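Local coordinates for protein 2-oxoglutarate-dependent dioxygenase DAO (Oryza sativa subsp. indica, PDB 6KUN) that probably inactivates the plant hormone auxin, using iron(II) and 2-oxoglutarate to oxidise indole-3-acetic acid to 2-oxoindole-3-acetic acid, at residues Gln171-Ser176 against Val230-Gln235. Numbering follows the deposited sequence.
Sequences QVHTDS and VKHRVQ. With AKG (2-oxoglutaric acid), chain G; IAC (1H-indol-3-ylacetic acid), chain H.
His-173 and His-232 form an antiparallel hydrogen-bonded pair, each backbone N donating to the other's O (3.0 Å both ways), and their imidazoles rise from the same sheet face. In both, CG is wedged between the backbone N and carbonyl carbon (chi1 65° in His-173), which brings the ends of the two rings toward each other. The rings meet obliquely, planes 53° apart, with NE2 of His-173 3.3 Å from NE2 of His-232 and no bond between them. ND1 of His-173 donates to Gln-171 O (2.9 Å), holding that ring; the weak bond from His-232 ND1 to Val-230 O can at most help orient the other. Asp-175 OD1 lies at the His-232 ring edge, 3.2 Å from CE1, the carboxylate plane 81° from the ring, while OD2 is hydrogen-bonded to Thr-180 OG1. Water joins Asp-175 N to Val-230 O. Outside this cluster, Val-172 CG2 packs on Arg-233 CD (3.7 Å). Replacing His-173 with an alanine would probably leave Gln-171 O without its imidazole donor and cost the predicted iron site one nitrogen. Each NE2 hydrogen-bonds 2-oxoglutarate O2 weakly, and Asp-175 OD1 lies 3.0 Å from that O2. Both NE2 atoms, OD1, O2 and O5 face a common point, consistent with the predicted HxD...H facial triad for iron(II) in this jelly-roll family.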
loop_
_atom_site.group_PDB
_atom_site.type_symbol
_atom_site.label_atom_id
_atom_site.label_comp_id
_atom_site.label_asym_id
_atom_site.label_seq_id
_atom_site.Cartn_x
_atom_site.Cartn_y
_atom_site.Cartn_z
ATOM N N GLN B 171 20.958 1.232 14.333
ATOM C CA GLN B 171 21.786 2.313 14.829
ATOM C C GLN B 171 22.352 3.159 13.675
ATOM O O GLN B 171 22.251 2.787 12.495
ATOM C CB GLN B 171 22.982 1.789 15.634
ATOM C CG GLN B 171 22.811 0.472 16.375
ATOM C CD GLN B 171 24.150 -0.281 16.516
ATOM O OE1 GLN B 171 25.181 0.155 15.990
ATOM N NE2 GLN B 171 24.128 -1.414 17.214
ATOM N N VAL B 172 23.031 4.264 14.022
ATOM C CA VAL B 172 23.466 5.234 13.022
ATOM C C VAL B 172 24.684 4.717 12.255
ATOM O O VAL B 172 25.736 4.463 12.841
ATOM C CB VAL B 172 23.795 6.592 13.666
ATOM C CG1 VAL B 172 24.231 7.535 12.539
ATOM C CG2 VAL B 172 22.628 7.155 14.430
ATOM N N HIS B 173 24.582 4.709 10.932
ATOM C CA HIS B 173 25.677 4.248 10.106
ATOM C C HIS B 173 25.513 4.833 8.717
ATOM O O HIS B 173 24.471 5.397 8.371
ATOM C CB HIS B 173 25.680 2.729 10.015
ATOM C CG HIS B 173 24.473 2.195 9.308
ATOM N ND1 HIS B 173 23.193 2.351 9.799
ATOM C CD2 HIS B 173 24.340 1.552 8.128
ATOM C CE1 HIS B 173 22.328 1.800 8.971
ATOM N NE2 HIS B 173 23.001 1.305 7.952
ATOM N N THR B 174 26.548 4.646 7.914
ATOM C CA THR B 174 26.500 4.890 6.478
ATOM C C THR B 174 26.540 3.514 5.825
ATOM O O THR B 174 27.039 2.571 6.410
ATOM C CB THR B 174 27.665 5.748 5.972
ATOM O OG1 THR B 174 28.915 5.114 6.308
ATOM C CG2 THR B 174 27.601 7.179 6.522
ATOM N N ASP B 175 26.051 3.434 4.598
ATOM C CA ASP B 175 26.317 2.275 3.769
ATOM C C ASP B 175 27.745 2.367 3.249
ATOM O O ASP B 175 28.178 3.440 2.829
ATOM C CB ASP B 175 25.354 2.219 2.581
ATOM C CG ASP B 175 23.903 2.110 3.000
ATOM O OD1 ASP B 175 23.633 1.677 4.140
ATOM O OD2 ASP B 175 23.035 2.447 2.181
ATOM N N SER B 176 28.454 1.228 3.200
ATOM C CA SER B 176 29.839 1.250 2.739
ATOM C C SER B 176 29.928 1.476 1.233
ATOM O O SER B 176 30.933 2.020 0.741
ATOM C CB SER B 176 30.537 -0.076 3.081
ATOM O OG SER B 176 29.860 -1.158 2.482
ATOM N N VAL B 230 25.509 9.585 3.395
ATOM C CA VAL B 230 24.526 10.068 4.352
ATOM C C VAL B 230 24.477 9.145 5.561
ATOM O O VAL B 230 24.439 7.924 5.432
ATOM C CB VAL B 230 23.154 10.201 3.664
ATOM C CG1 VAL B 230 22.656 8.836 3.058
ATOM C CG2 VAL B 230 22.142 10.747 4.637
ATOM N N LYS B 231 24.498 9.730 6.756
ATOM C CA LYS B 231 24.283 8.964 7.965
ATOM C C LYS B 231 22.788 8.756 8.136
ATOM O O LYS B 231 22.003 9.695 7.934
ATOM C CB LYS B 231 24.868 9.639 9.189
ATOM C CG LYS B 231 26.383 9.801 9.156
ATOM C CD LYS B 231 26.861 10.402 10.486
ATOM C CE LYS B 231 28.389 10.504 10.556
ATOM N NZ LYS B 231 28.831 11.133 11.832
ATOM N N HIS B 232 22.416 7.515 8.487
ATOM C CA HIS B 232 21.017 7.184 8.645
ATOM C C HIS B 232 20.829 6.137 9.728
ATOM O O HIS B 232 21.750 5.404 10.106
ATOM C CB HIS B 232 20.351 6.712 7.333
ATOM C CG HIS B 232 20.975 5.490 6.723
ATOM N ND1 HIS B 232 22.143 5.533 6.000
ATOM C CD2 HIS B 232 20.567 4.201 6.692
ATOM C CE1 HIS B 232 22.443 4.323 5.571
ATOM N NE2 HIS B 232 21.501 3.497 5.973
ATOM N N ARG B 233 19.596 6.100 10.223
ATOM C CA ARG B 233 19.187 5.147 11.234
ATOM C C ARG B 233 17.703 4.855 11.018
ATOM O O ARG B 233 17.047 5.438 10.150
ATOM C CB ARG B 233 19.457 5.694 12.636
ATOM C CG ARG B 233 18.506 6.804 13.016
ATOM C CD ARG B 233 18.957 7.572 14.248
ATOM N NE ARG B 233 17.989 8.623 14.575
ATOM C CZ ARG B 233 18.056 9.392 15.657
ATOM N NH1 ARG B 233 19.048 9.229 16.518
ATOM N NH2 ARG B 233 17.127 10.326 15.873
ATOM N N VAL B 234 17.167 3.968 11.837
ATOM C CA VAL B 234 15.745 3.633 11.788
ATOM C C VAL B 234 15.209 3.562 13.211
ATOM O O VAL B 234 15.564 2.641 13.960
ATOM C CB VAL B 234 15.500 2.305 11.059
ATOM C CG1 VAL B 234 14.019 1.941 11.170
ATOM C CG2 VAL B 234 15.905 2.422 9.614
ATOM N N GLN B 235 14.362 4.525 13.584
ATOM C CA GLN B 235 13.648 4.445 14.848
ATOM C C GLN B 235 12.446 3.519 14.728
ATOM O O GLN B 235 11.753 3.516 13.707
ATOM C CB GLN B 235 13.129 5.817 15.279
ATOM C CG GLN B 235 14.133 6.715 15.929
ATOM C CD GLN B 235 13.485 8.005 16.396
ATOM O OE1 GLN B 235 12.259 8.100 16.477
ATOM N NE2 GLN B 235 14.304 9.008 16.696
HETATM C C1 AKG G . 19.942 0.582 5.307
HETATM O O1 AKG G . 19.230 0.831 4.310
HETATM O O2 AKG G . 21.147 0.267 5.197
HETATM C C2 AKG G . 19.350 0.661 6.639
HETATM O O5 AKG G . 19.805 1.431 7.468
HETATM C C3 AKG G . 18.169 -0.216 6.984
HETATM C C4 AKG G . 17.204 -0.254 5.807
HETATM C C5 AKG G . 16.011 -1.110 6.162
HETATM O O3 AKG G . 14.894 -0.559 6.274
HETATM O O4 AKG G . 16.186 -2.337 6.330
HETATM C C IAC H . 29.877 -2.811 6.606
HETATM C C1 IAC H . 29.348 -4.056 6.671
HETATM C C2 IAC H . 28.975 -4.618 7.918
HETATM C C3 IAC H . 29.145 -3.891 9.071
HETATM C C4 IAC H . 29.674 -2.615 9.000
HETATM C C5 IAC H . 30.050 -2.103 7.783
HETATM C C7 IAC H . 29.289 -4.538 5.419
HETATM C C8 IAC H . 29.790 -3.590 4.546
HETATM C C17 IAC H . 28.815 -5.865 4.832
HETATM C C18 IAC H . 27.310 -5.925 4.646
HETATM N N IAC H . 30.156 -2.515 5.292
HETATM O O2 IAC H . 26.728 -7.027 4.846
HETATM O O3 IAC H . 26.665 -4.906 4.277
HETATM O O HOH W 1 24.933 6.106 3.523
#